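Local coordinates for MGS-MChE2 (Uncultured bacterium, PDB 5JD6), which probably hydrolyses carboxylic esters, as an esterase of the alpha/beta hydrolase fold, at residues 84-89 with 107-112; 193-198 with 216-221; 68-73 with 101-106; 111-116 with 197-202. All coordinates share one frame; numbering follows the deposited sequence.

Contact 1. Residues 84-89 with 107-112; sequences NVILLG and IVQALV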
loop_
_atom_site.group_PDB
_atom_site.type_symbol
_atom_site.label_atom_id
_atom_site.label_comp_id
_atom_site.label_asym_id
_atom_site.label_seq_id
_atom_site.Cartn_x
_atom_site.Cartn_y
_atom_site.Cartn_z
ATOM N N ASN A 84 1.342 -15.538 7.041
ATOM C CA ASN A 84 0.556 -14.315 7.134
ATOM C C ASN A 84 1.459 -13.092 7.258
ATOM O O ASN A 84 2.540 -13.166 7.843
ATOM C CB ASN A 84 -0.410 -14.381 8.319
ATOM C CG ASN A 84 0.307 -14.380 9.656
ATOM O OD1 ASN A 84 1.412 -14.906 9.782
ATOM N ND2 ASN A 84 -0.324 -13.787 10.663
ATOM N N VAL A 85 1.018 -11.973 6.693
ATOM C CA VAL A 85 1.774 -10.728 6.768
ATOM C C VAL A 85 0.875 -9.551 7.115
ATOM O O VAL A 85 -0.349 -9.676 7.153
ATOM C CB VAL A 85 2.493 -10.410 5.439
ATOM C CG1 VAL A 85 3.584 -11.429 5.156
ATOM C CG2 VAL A 85 1.491 -10.345 4.294
ATOM N N ILE A 86 1.494 -8.405 7.369
ATOM C CA ILE A 86 0.764 -7.158 7.530
ATOM C C ILE A 86 0.961 -6.302 6.284
ATOM O O ILE A 86 2.092 -5.995 5.908
ATOM C CB ILE A 86 1.221 -6.380 8.778
ATOM C CG1 ILE A 86 0.905 -7.178 10.043
ATOM C CG2 ILE A 86 0.552 -5.017 8.829
ATOM C CD1 ILE A 86 1.320 -6.487 11.324
ATOM N N LEU A 87 -0.141 -5.935 5.637
ATOM C CA LEU A 87 -0.079 -5.132 4.420
ATOM C C LEU A 87 -0.287 -3.647 4.697
ATOM O O LEU A 87 -1.283 -3.245 5.303
ATOM C CB LEU A 87 -1.117 -5.609 3.404
ATOM C CG LEU A 87 -0.884 -6.973 2.757
ATOM C CD1 LEU A 87 -1.910 -7.212 1.662
ATOM C CD2 LEU A 87 0.529 -7.076 2.206
ATOM N N LEU A 88 0.665 -2.840 4.242
ATOM C CA LEU A 88 0.572 -1.391 4.339
ATOM C C LEU A 88 0.597 -0.799 2.935
ATOM O O LEU A 88 1.537 -1.028 2.173
ATOM C CB LEU A 88 1.715 -0.836 5.196
ATOM C CG LEU A 88 1.942 0.677 5.262
ATOM C CD1 LEU A 88 0.651 1.428 5.537
ATOM C CD2 LEU A 88 2.980 0.998 6.326
ATOM N N GLY A 89 -0.443 -0.047 2.588
ATOM C CA GLY A 89 -0.577 0.465 1.238
ATOM C C GLY A 89 -0.925 1.937 1.137
ATOM O O GLY A 89 -1.687 2.468 1.944
ATOM N N ILE A 107 -3.798 -14.944 3.999
ATOM C CA ILE A 107 -2.381 -14.605 3.976
ATOM C C ILE A 107 -2.135 -13.234 4.608
ATOM O O ILE A 107 -0.991 -12.818 4.795
ATOM C CB ILE A 107 -1.825 -14.631 2.530
ATOM C CG1 ILE A 107 -0.393 -15.168 2.511
ATOM C CG2 ILE A 107 -1.935 -13.260 1.862
ATOM C CD1 ILE A 107 -0.290 -16.630 2.892
ATOM N N VAL A 108 -3.218 -12.542 4.954
ATOM C CA VAL A 108 -3.119 -11.200 5.521
ATOM C C VAL A 108 -3.587 -11.139 6.974
ATOM O O VAL A 108 -4.760 -11.360 7.268
ATOM C CB VAL A 108 -3.935 -10.189 4.701
ATOM C CG1 VAL A 108 -3.829 -8.803 5.315
ATOM C CG2 VAL A 108 -3.464 -10.180 3.255
ATOM N N GLN A 109 -2.663 -10.825 7.877
ATOM C CA GLN A 109 -2.984 -10.709 9.296
ATOM C C GLN A 109 -3.722 -9.406 9.586
ATOM O O GLN A 109 -4.674 -9.380 10.367
ATOM C CB GLN A 109 -1.712 -10.790 10.143
ATOM C CG GLN A 109 -1.961 -10.692 11.641
ATOM C CD GLN A 109 -0.691 -10.830 12.456
ATOM O OE1 GLN A 109 0.417 -10.756 11.924
ATOM N NE2 GLN A 109 -0.846 -11.033 13.760
ATOM N N ALA A 110 -3.274 -8.327 8.954
ATOM C CA ALA A 110 -3.906 -7.023 9.112
ATOM C C ALA A 110 -3.657 -6.156 7.885
ATOM O O ALA A 110 -2.700 -6.376 7.141
ATOM C CB ALA A 110 -3.397 -6.329 10.365
ATOM N N LEU A 111 -4.521 -5.169 7.683
ATOM C CA LEU A 111 -4.423 -4.283 6.532
ATOM C C LEU A 111 -4.351 -2.826 6.971
ATOM O O LEU A 111 -5.255 -2.329 7.639
ATOM C CB LEU A 111 -5.616 -4.495 5.598
ATOM C CG LEU A 111 -5.764 -3.541 4.412
ATOM C CD1 LEU A 111 -4.553 -3.627 3.497
ATOM C CD2 LEU A 111 -7.043 -3.845 3.648
ATOM N N VAL A 112 -3.273 -2.143 6.601
ATOM C CA VAL A 112 -3.132 -0.729 6.928
ATOM C C VAL A 112 -3.252 0.119 5.668
ATOM O O VAL A 112 -2.528 -0.087 4.693
ATOM C CB VAL A 112 -1.793 -0.433 7.624
ATOM C CG1 VAL A 112 -1.778 0.994 8.152
ATOM C CG2 VAL A 112 -1.549 -1.428 8.748
#
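Leu87 O takes the N-H of Val112 at 2.6 Å, almost straight, and the same oxygen receives a CA-H contact from Leu111. This is the parallel pairing of a beta-alpha-beta unit in the central sheet of an alpha/beta hydrolase: strand 85-91 lies beside strand 108-113, and helix 92-103 makes the connection. On either side of this bond, Leu87 N reaches Ala110 O, and Gly89 N reaches Val112 O at 3.0 Å. Gly89 probably opens the nucleophile elbow. The register slips by one residue near the start, where Gln109 is the extra residue of a beta bulge and its N binds Val85 O at 2.7 Å. Beside the bulge, Asn84 ND2 rests 3.3 Å from Gln109 CB; the amide planes are 35° apart, and ND2 is at a poor angle to bond Gln109 OE1. On the sheet face toward helix 92-103, the side chains of Leu87 and Val108 cross at about a right angle, Leu87 CD1 3.7 Å from Val108 CG2, and both residues meet Thr101. On the other face, under helix 238-252, Leu88 CG lies anti to its backbone nitrogen (chi1 171°), which, with chi2 at 48°, brings CD1 to within 3.6 Å of Val112 CG1.

Contact 2. Residues 193-198 with 216-221; sequences TPTCII and RLLPDA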
loop_
_atom_site.group_PDB
_atom_site.type_symbol
_atom_site.label_atom_id
_atom_site.label_comp_id
_atom_site.label_asym_id
_atom_site.label_seq_id
_atom_site.Cartn_x
_atom_site.Cartn_y
_atom_site.Cartn_z
ATOM N N THR A 193 -10.825 -8.929 7.652
ATOM C CA THR A 193 -9.503 -8.626 8.195
ATOM C C THR A 193 -9.464 -7.284 8.919
ATOM O O THR A 193 -10.016 -6.296 8.433
ATOM C CB THR A 193 -8.431 -8.621 7.088
ATOM O OG1 THR A 193 -8.553 -7.428 6.304
ATOM C CG2 THR A 193 -8.579 -9.840 6.189
ATOM N N PRO A 194 -8.821 -7.255 10.098
ATOM C CA PRO A 194 -8.635 -6.029 10.882
ATOM C C PRO A 194 -7.924 -4.954 10.071
ATOM O O PRO A 194 -6.829 -5.189 9.563
ATOM C CB PRO A 194 -7.769 -6.492 12.059
ATOM C CG PRO A 194 -8.047 -7.952 12.177
ATOM C CD PRO A 194 -8.247 -8.432 10.773
ATOM N N THR A 195 -8.546 -3.786 9.948
ATOM C CA THR A 195 -8.016 -2.744 9.082
ATOM C C THR A 195 -7.774 -1.433 9.821
ATOM O O THR A 195 -8.638 -0.943 10.548
ATOM C CB THR A 195 -8.960 -2.481 7.894
ATOM O OG1 THR A 195 -9.132 -3.691 7.146
ATOM C CG2 THR A 195 -8.387 -1.407 6.982
ATOM N N CYS A 196 -6.584 -0.874 9.632
ATOM C CA CYS A 196 -6.252 0.427 10.193
ATOM C C CYS A 196 -6.238 1.474 9.089
ATOM O O CYS A 196 -5.495 1.352 8.115
ATOM C CB CYS A 196 -4.899 0.383 10.903
ATOM S SG CYS A 196 -4.445 1.920 11.736
ATOM N N ILE A 197 -7.067 2.500 9.239
ATOM C CA ILE A 197 -7.133 3.560 8.245
ATOM C C ILE A 197 -6.608 4.869 8.822
ATOM O O ILE A 197 -7.245 5.480 9.679
ATOM C CB ILE A 197 -8.571 3.765 7.735
ATOM C CG1 ILE A 197 -9.235 2.417 7.457
ATOM C CG2 ILE A 197 -8.572 4.633 6.489
ATOM C CD1 ILE A 197 -10.715 2.518 7.170
ATOM N N ILE A 198 -5.437 5.283 8.352
ATOM C CA ILE A 198 -4.833 6.542 8.773
ATOM C C ILE A 198 -4.888 7.531 7.615
ATOM O O ILE A 198 -4.527 7.193 6.493
ATOM C CB ILE A 198 -3.377 6.344 9.234
ATOM C CG1 ILE A 198 -3.311 5.284 10.335
ATOM C CG2 ILE A 198 -2.787 7.659 9.717
ATOM C CD1 ILE A 198 -1.909 4.956 10.791
ATOM N N ARG A 216 -17.026 3.041 6.840
ATOM C CA ARG A 216 -18.426 2.625 6.778
ATOM C C ARG A 216 -18.576 1.171 6.349
ATOM O O ARG A 216 -19.186 0.363 7.049
ATOM C CB ARG A 216 -19.216 3.515 5.811
ATOM C CG ARG A 216 -19.605 4.874 6.362
ATOM C CD ARG A 216 -20.691 5.529 5.514
ATOM N NE ARG A 216 -20.299 5.689 4.115
ATOM C CZ ARG A 216 -20.810 4.985 3.108
ATOM N NH1 ARG A 216 -21.738 4.067 3.341
ATOM N NH2 ARG A 216 -20.395 5.200 1.866
ATOM N N LEU A 217 -18.012 0.849 5.190
ATOM C CA LEU A 217 -18.236 -0.443 4.556
ATOM C C LEU A 217 -17.484 -1.584 5.242
ATOM O O LEU A 217 -18.054 -2.646 5.480
ATOM C CB LEU A 217 -17.848 -0.363 3.079
ATOM C CG LEU A 217 -18.564 0.744 2.301
ATOM C CD1 LEU A 217 -18.025 0.865 0.885
ATOM C CD2 LEU A 217 -20.065 0.501 2.285
ATOM N N LEU A 218 -16.211 -1.364 5.559
ATOM C CA LEU A 218 -15.408 -2.390 6.222
ATOM C C LEU A 218 -15.979 -2.750 7.591
ATOM O O LEU A 218 -16.225 -1.870 8.417
ATOM C CB LEU A 218 -13.956 -1.927 6.367
ATOM C CG LEU A 218 -13.092 -1.984 5.105
ATOM C CD1 LEU A 218 -11.732 -1.357 5.364
ATOM C CD2 LEU A 218 -12.937 -3.421 4.631
ATOM N N PRO A 219 -16.190 -4.052 7.832
ATOM C CA PRO A 219 -16.773 -4.540 9.088
ATOM C C PRO A 219 -15.871 -4.302 10.298
ATOM O O PRO A 219 -16.354 -3.868 11.343
ATOM C CB PRO A 219 -16.954 -6.040 8.831
ATOM C CG PRO A 219 -15.956 -6.369 7.776
ATOM C CD PRO A 219 -15.879 -5.151 6.902
ATOM N N ASP A 220 -14.580 -4.579 10.153
ATOM C CA ASP A 220 -13.639 -4.423 11.257
ATOM C C ASP A 220 -12.515 -3.461 10.886
ATOM O O ASP A 220 -11.444 -3.882 10.449
ATOM C CB ASP A 220 -13.063 -5.782 11.661
ATOM C CG ASP A 220 -12.185 -5.703 12.895
ATOM O OD1 ASP A 220 -12.327 -4.733 13.670
ATOM O OD2 ASP A 220 -11.353 -6.613 13.093
ATOM N N ALA A 221 -12.764 -2.167 11.065
ATOM C CA ALA A 221 -11.788 -1.147 10.700
ATOM C C ALA A 221 -11.765 0.012 11.694
ATOM O O ALA A 221 -12.789 0.368 12.276
ATOM C CB ALA A 221 -12.070 -0.629 9.299
#
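Thr195 meets Leu218, Asp220 and Ala221 with different atoms. Its CB lies 3.9 Å from Ala221 CB, as expected for two residues paired in a parallel bridge with side chains on the same face of the sheet. From there the branches part. CG2, placed anti to the backbone nitrogen (chi1 -59° for the hydroxyl), touches Leu218 CD1 at 3.7 Å, the two side chains crossing at about a right angle. OG1 turns back along its own chain and donates to Thr193 O at 3.0 Å, approaching from above that carbonyl plane, 41° out of it. The backbone completes the grip: Thr195 N binds Asp220 O at 2.9 Å, in the carbonyl plane, and Thr195 O receives a CA-H contact from Ala221 CA at 3.2 Å. With an alanine here, Thr193 O would probably lose its hydroxyl partner and a gap would open beside Leu218 CD1. Farther along the same face, Ile197 CD1 extends the apolar patch to Ala221 CB at 4.0 Å. At the outer end, Asp220 OD2 lies against the ring of Pro194, 3.7 Å from CG, while OD1 is engaged in a salt bridge with Arg252 of helix 238-252. Leu218, the first residue to depart from the helix, also touches Leu188 and Met191. The contact therefore sits where helix 208-217 ends and the chain turns into strand 221-226, an edge strand of the sheet, bringing it alongside strand 195-200 to finish a beta-alpha-beta unit.

Contact 3. Residues 68-73 with 101-106; sequences TFARYL and TKMFPE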
loop_
_atom_site.group_PDB
_atom_site.type_symbol
_atom_site.label_atom_id
_atom_site.label_comp_id
_atom_site.label_asym_id
_atom_site.label_seq_id
_atom_site.Cartn_x
_atom_site.Cartn_y
_atom_site.Cartn_z
ATOM N N THR A 68 -3.295 -8.355 -11.482
ATOM C CA THR A 68 -1.966 -8.909 -11.722
ATOM C C THR A 68 -0.989 -8.512 -10.619
ATOM O O THR A 68 -0.214 -9.337 -10.132
ATOM C CB THR A 68 -1.406 -8.450 -13.081
ATOM O OG1 THR A 68 -2.180 -9.030 -14.139
ATOM C CG2 THR A 68 0.045 -8.877 -13.236
ATOM N N PHE A 69 -1.034 -7.243 -10.225
ATOM C CA PHE A 69 -0.160 -6.737 -9.173
ATOM C C PHE A 69 -0.462 -7.423 -7.844
ATOM O O PHE A 69 0.447 -7.728 -7.072
ATOM C CB PHE A 69 -0.309 -5.223 -9.036
ATOM C CG PHE A 69 -0.034 -4.468 -10.307
ATOM C CD1 PHE A 69 0.939 -4.905 -11.191
ATOM C CD2 PHE A 69 -0.755 -3.327 -10.621
ATOM C CE1 PHE A 69 1.193 -4.215 -12.362
ATOM C CE2 PHE A 69 -0.507 -2.633 -11.792
ATOM C CZ PHE A 69 0.469 -3.078 -12.663
ATOM N N ALA A 70 -1.744 -7.666 -7.590
ATOM C CA ALA A 70 -2.173 -8.359 -6.379
ATOM C C ALA A 70 -1.627 -9.783 -6.341
ATOM O O ALA A 70 -1.136 -10.240 -5.309
ATOM C CB ALA A 70 -3.691 -8.372 -6.282
ATOM N N ARG A 71 -1.715 -10.479 -7.471
ATOM C CA ARG A 71 -1.190 -11.837 -7.571
ATOM C C ARG A 71 0.335 -11.847 -7.487
ATOM O O ARG A 71 0.932 -12.814 -7.014
ATOM C CB ARG A 71 -1.658 -12.503 -8.868
ATOM C CG ARG A 71 -3.110 -12.963 -8.832
ATOM C CD ARG A 71 -3.481 -13.751 -10.080
ATOM N NE ARG A 71 -3.609 -12.892 -11.253
ATOM C CZ ARG A 71 -4.737 -12.290 -11.616
ATOM N NH1 ARG A 71 -5.839 -12.452 -10.896
ATOM N NH2 ARG A 71 -4.763 -11.524 -12.698
ATOM N N TYR A 72 0.960 -10.769 -7.948
ATOM C CA TYR A 72 2.405 -10.622 -7.834
ATOM C C TYR A 72 2.795 -10.503 -6.366
ATOM O O TYR A 72 3.792 -11.078 -5.930
ATOM C CB TYR A 72 2.892 -9.400 -8.616
ATOM C CG TYR A 72 4.398 -9.241 -8.646
ATOM C CD1 TYR A 72 5.148 -9.767 -9.690
ATOM C CD2 TYR A 72 5.067 -8.558 -7.637
ATOM C CE1 TYR A 72 6.523 -9.622 -9.727
ATOM C CE2 TYR A 72 6.443 -8.409 -7.665
ATOM C CZ TYR A 72 7.165 -8.942 -8.712
ATOM O OH TYR A 72 8.533 -8.796 -8.744
ATOM N N LEU A 73 2.002 -9.747 -5.613
ATOM C CA LEU A 73 2.215 -9.598 -4.179
ATOM C C LEU A 73 2.087 -10.945 -3.481
ATOM O O LEU A 73 2.899 -11.292 -2.623
ATOM C CB LEU A 73 1.220 -8.598 -3.585
ATOM C CG LEU A 73 1.148 -8.584 -2.056
ATOM C CD1 LEU A 73 2.466 -8.117 -1.458
ATOM C CD2 LEU A 73 -0.005 -7.722 -1.571
ATOM N N THR A 101 -6.083 -8.588 -0.132
ATOM C CA THR A 101 -6.786 -9.027 1.071
ATOM C C THR A 101 -8.133 -9.654 0.714
ATOM O O THR A 101 -8.618 -10.545 1.410
ATOM C CB THR A 101 -7.014 -7.863 2.053
ATOM O OG1 THR A 101 -7.674 -6.789 1.376
ATOM C CG2 THR A 101 -5.692 -7.360 2.601
ATOM N N LYS A 102 -8.731 -9.179 -0.373
ATOM C CA LYS A 102 -9.980 -9.740 -0.871
ATOM C C LYS A 102 -9.755 -11.113 -1.500
ATOM O O LYS A 102 -10.503 -12.057 -1.244
ATOM C CB LYS A 102 -10.620 -8.799 -1.892
ATOM C CG LYS A 102 -11.744 -9.431 -2.694
ATOM C CD LYS A 102 -12.065 -8.612 -3.932
ATOM C CE LYS A 102 -12.826 -9.438 -4.955
ATOM N NZ LYS A 102 -12.731 -8.855 -6.323
ATOM N N MET A 103 -8.716 -11.214 -2.324
ATOM C CA MET A 103 -8.412 -12.454 -3.029
ATOM C C MET A 103 -7.772 -13.493 -2.114
ATOM O O MET A 103 -8.084 -14.679 -2.201
ATOM C CB MET A 103 -7.494 -12.175 -4.220
ATOM C CG MET A 103 -8.105 -11.261 -5.271
ATOM S SD MET A 103 -6.961 -10.854 -6.605
ATOM C CE MET A 103 -6.744 -12.460 -7.369
ATOM N N PHE A 104 -6.878 -13.043 -1.237
ATOM C CA PHE A 104 -6.148 -13.956 -0.362
ATOM C C PHE A 104 -6.157 -13.484 1.091
ATOM O O PHE A 104 -5.131 -13.040 1.607
ATOM C CB PHE A 104 -4.707 -14.112 -0.853
ATOM C CG PHE A 104 -4.575 -14.100 -2.350
ATOM C CD1 PHE A 104 -4.957 -15.198 -3.103
ATOM C CD2 PHE A 104 -4.072 -12.986 -3.004
ATOM C CE1 PHE A 104 -4.841 -15.186 -4.481
ATOM C CE2 PHE A 104 -3.952 -12.969 -4.382
ATOM C CZ PHE A 104 -4.337 -14.070 -5.121
ATOM N N PRO A 105 -7.315 -13.595 1.762
ATOM C CA PRO A 105 -7.470 -13.110 3.139
ATOM C C PRO A 105 -6.680 -13.928 4.157
ATOM O O PRO A 105 -6.266 -13.395 5.186
ATOM C CB PRO A 105 -8.974 -13.246 3.388
ATOM C CG PRO A 105 -9.399 -14.354 2.489
ATOM C CD PRO A 105 -8.547 -14.228 1.257
ATOM N N GLU A 106 -6.471 -15.208 3.864
ATOM C CA GLU A 106 -5.782 -16.109 4.782
ATOM C C GLU A 106 -4.290 -15.806 4.882
ATOM O O GLU A 106 -3.597 -16.344 5.747
ATOM C CB GLU A 106 -5.986 -17.566 4.354
ATOM C CG GLU A 106 -5.681 -17.844 2.887
ATOM C CD GLU A 106 -6.854 -17.536 1.973
ATOM O OE1 GLU A 106 -8.007 -17.545 2.457
ATOM O OE2 GLU A 106 -6.623 -17.281 0.772
#
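Met103 lays its thioether over the side of helix 66-80, with SD 4.1 Å from Ala70 CB and CE 3.6 Å from Arg71 NH1. The bend about its CG-SD bond (chi3 66°) directs the methyl toward Arg71, where it also comes within 3.9 Å of CG. Ala70 and Met103 have the closest CA atoms of the two segments, 8.2 Å apart, and the small alanine methyl faces across toward the methionine. Phe104, the residue at which the chain leaves helix 92-103, supplies the second half of the contact. Its CZ lies 4.1 Å from Arg71 CG, which reaches the ring at the edge, near its plane. The guanidinium is turned almost perpendicular to the phenyl plane, 88° apart, so the two flat groups do not stack. One ring face is instead covered by Met103 CB, 3.6 Å above its centre, and the ring also has a cation-pi partner in Lys74. The contact joins two helices, 66-80 and 92-103, that pack on the central sheet of the alpha/beta hydrolase fold, Leu73 against Val23 and Leu25 and Thr101 against Val108 and Leu111. The joint is small, 164 Å² in all. Its geometry implies van der Waals packing rather than directional bonding: Arg71 takes part through CG, against Met103 CE and the edge of Phe104, and through NH1, which has the methionine methyl beside it.

Contact 4. Residues 111-116 with 197-202; sequences LVITGS and IIWGKN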
loop_
_atom_site.group_PDB
_atom_site.type_symbol
_atom_site.label_atom_id
_atom_site.label_comp_id
_atom_site.label_asym_id
_atom_site.label_seq_id
_atom_site.Cartn_x
_atom_site.Cartn_y
_atom_site.Cartn_z
ATOM N N LEU A 111 -4.521 -5.169 7.683
ATOM C CA LEU A 111 -4.423 -4.283 6.532
ATOM C C LEU A 111 -4.351 -2.826 6.971
ATOM O O LEU A 111 -5.255 -2.329 7.639
ATOM C CB LEU A 111 -5.616 -4.495 5.598
ATOM C CG LEU A 111 -5.764 -3.541 4.412
ATOM C CD1 LEU A 111 -4.553 -3.627 3.497
ATOM C CD2 LEU A 111 -7.043 -3.845 3.648
ATOM N N VAL A 112 -3.273 -2.143 6.601
ATOM C CA VAL A 112 -3.132 -0.729 6.928
ATOM C C VAL A 112 -3.252 0.119 5.668
ATOM O O VAL A 112 -2.528 -0.087 4.693
ATOM C CB VAL A 112 -1.793 -0.433 7.624
ATOM C CG1 VAL A 112 -1.778 0.994 8.152
ATOM C CG2 VAL A 112 -1.549 -1.428 8.748
ATOM N N ILE A 113 -4.176 1.072 5.696
ATOM C CA ILE A 113 -4.494 1.875 4.523
ATOM C C ILE A 113 -4.343 3.360 4.813
ATOM O O ILE A 113 -4.747 3.843 5.874
ATOM C CB ILE A 113 -5.924 1.588 4.034
ATOM C CG1 ILE A 113 -5.987 0.207 3.393
ATOM C CG2 ILE A 113 -6.392 2.636 3.037
ATOM C CD1 ILE A 113 -7.390 -0.245 3.123
ATOM N N THR A 114 -3.750 4.077 3.866
ATOM C CA THR A 114 -3.560 5.510 4.010
ATOM C C THR A 114 -3.461 6.218 2.662
ATOM O O THR A 114 -2.599 5.899 1.844
ATOM C CB THR A 114 -2.307 5.818 4.864
ATOM O OG1 THR A 114 -1.967 7.207 4.749
ATOM C CG2 THR A 114 -1.131 4.944 4.465
ATOM N N GLY A 115 -4.361 7.173 2.441
ATOM C CA GLY A 115 -4.440 7.899 1.186
ATOM C C GLY A 115 -4.449 6.975 -0.016
ATOM O O GLY A 115 -3.653 7.142 -0.937
ATOM N N SER A 116 -5.338 5.989 -0.007
ATOM C CA SER A 116 -5.340 4.983 -1.060
ATOM C C SER A 116 -6.556 5.098 -1.967
ATOM O O SER A 116 -7.613 5.575 -1.554
ATOM C CB SER A 116 -5.280 3.578 -0.458
ATOM O OG SER A 116 -6.571 3.120 -0.102
ATOM N N ILE A 197 -7.067 2.500 9.239
ATOM C CA ILE A 197 -7.133 3.560 8.245
ATOM C C ILE A 197 -6.608 4.869 8.822
ATOM O O ILE A 197 -7.245 5.480 9.679
ATOM C CB ILE A 197 -8.571 3.765 7.735
ATOM C CG1 ILE A 197 -9.235 2.417 7.457
ATOM C CG2 ILE A 197 -8.572 4.633 6.489
ATOM C CD1 ILE A 197 -10.715 2.518 7.170
ATOM N N ILE A 198 -5.437 5.283 8.352
ATOM C CA ILE A 198 -4.833 6.542 8.773
ATOM C C ILE A 198 -4.888 7.531 7.615
ATOM O O ILE A 198 -4.527 7.193 6.493
ATOM C CB ILE A 198 -3.377 6.344 9.234
ATOM C CG1 ILE A 198 -3.311 5.284 10.335
ATOM C CG2 ILE A 198 -2.787 7.659 9.717
ATOM C CD1 ILE A 198 -1.909 4.956 10.791
ATOM N N TRP A 199 -5.344 8.750 7.874
ATOM C CA TRP A 199 -5.610 9.674 6.779
ATOM C C TRP A 199 -5.244 11.116 7.112
ATOM O O TRP A 199 -5.398 11.559 8.249
ATOM C CB TRP A 199 -7.086 9.596 6.390
ATOM C CG TRP A 199 -7.345 9.649 4.917
ATOM C CD1 TRP A 199 -7.501 10.767 4.150
ATOM C CD2 TRP A 199 -7.493 8.531 4.035
ATOM N NE1 TRP A 199 -7.734 10.414 2.843
ATOM C CE2 TRP A 199 -7.735 9.047 2.745
ATOM C CE3 TRP A 199 -7.447 7.145 4.209
ATOM C CZ2 TRP A 199 -7.927 8.225 1.636
ATOM C CZ3 TRP A 199 -7.636 6.330 3.107
ATOM C CH2 TRP A 199 -7.873 6.873 1.837
ATOM N N GLY A 200 -4.760 11.843 6.111
ATOM C CA GLY A 200 -4.557 13.273 6.250
ATOM C C GLY A 200 -5.905 13.967 6.275
ATOM O O GLY A 200 -6.782 13.649 5.472
ATOM N N LYS A 201 -6.073 14.914 7.192
ATOM C CA LYS A 201 -7.362 15.575 7.379
ATOM C C LYS A 201 -7.710 16.532 6.239
ATOM O O LYS A 201 -8.860 16.953 6.106
ATOM C CB LYS A 201 -7.390 16.326 8.712
ATOM C CG LYS A 201 -8.317 15.701 9.743
ATOM C CD LYS A 201 -9.768 16.080 9.483
ATOM C CE LYS A 201 -10.686 15.582 10.595
ATOM N NZ LYS A 201 -10.098 15.764 11.951
ATOM N N ASN A 202 -6.722 16.870 5.415
ATOM C CA ASN A 202 -6.970 17.693 4.236
ATOM C C ASN A 202 -6.317 17.101 2.990
ATOM O O ASN A 202 -5.488 17.742 2.341
ATOM C CB ASN A 202 -6.484 19.129 4.463
ATOM C CG ASN A 202 -5.063 19.192 4.983
ATOM O OD1 ASN A 202 -4.834 19.183 6.190
ATOM N ND2 ASN A 202 -4.100 19.265 4.070
#
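Trp199 spreads the face of its indole under the turn at Gly115, and this is the tight part of the contact. Gly115 CA stands 3.7 Å from the centroid of the six-membered ring, 18° off its normal, a CH-pi contact, while Gly115 N hangs 3.4 Å above the plane toward the rim. Ile113 CG2 meets the ring edge at CZ3, 3.9 Å away, its side chain running beside the indole and pointing the same way. Next to it the parallel strands 108-113 and 195-200 are bonded through Ile198 N to Ile113 O at 2.9 Å. Thr114 OG1 adds a weak bond to Ile198 O at 3.1 Å. Beyond Gly200 the chain diverges, and Lys201 and the poorly ordered Asn202 lie exposed on the solvent side. Were the indole replaced by an alanine, the Gly115 turn would probably lose its floor and Thr206 O the N-H of NE1 that it now accepts. Trp199 also touches the probable Ser91-His231-Asp203 triad. The ring is met largely by backbone atoms of the turn, beside a strand bond and a weak hydroxyl bond; with the indole N-H satisfied by Thr206, its orientation is set by both packing and a bond.

In the fold
From the N terminus, helix 66-80 opens contact 3 and strand 85-91 opens contact 1. Contact 3 closes at 101-106, just before contact 1 closes at 107-112, so their segments alternate and the two cross; together they tie two helices to the sheet they cover. Contact 4 begins on the strand where contact 1 ends and spans a long excursion, including the unmodelled residues 120-152. Contact 2 opens at 193-198, just as contact 4 closes on the same strand at 197-202, and closes in turn at 216-221. Contacts 1, 4 and 2 thus carry the parallel part of the sheet from strand 85-91 through 108-113 and 195-200 to the edge strand 221-226.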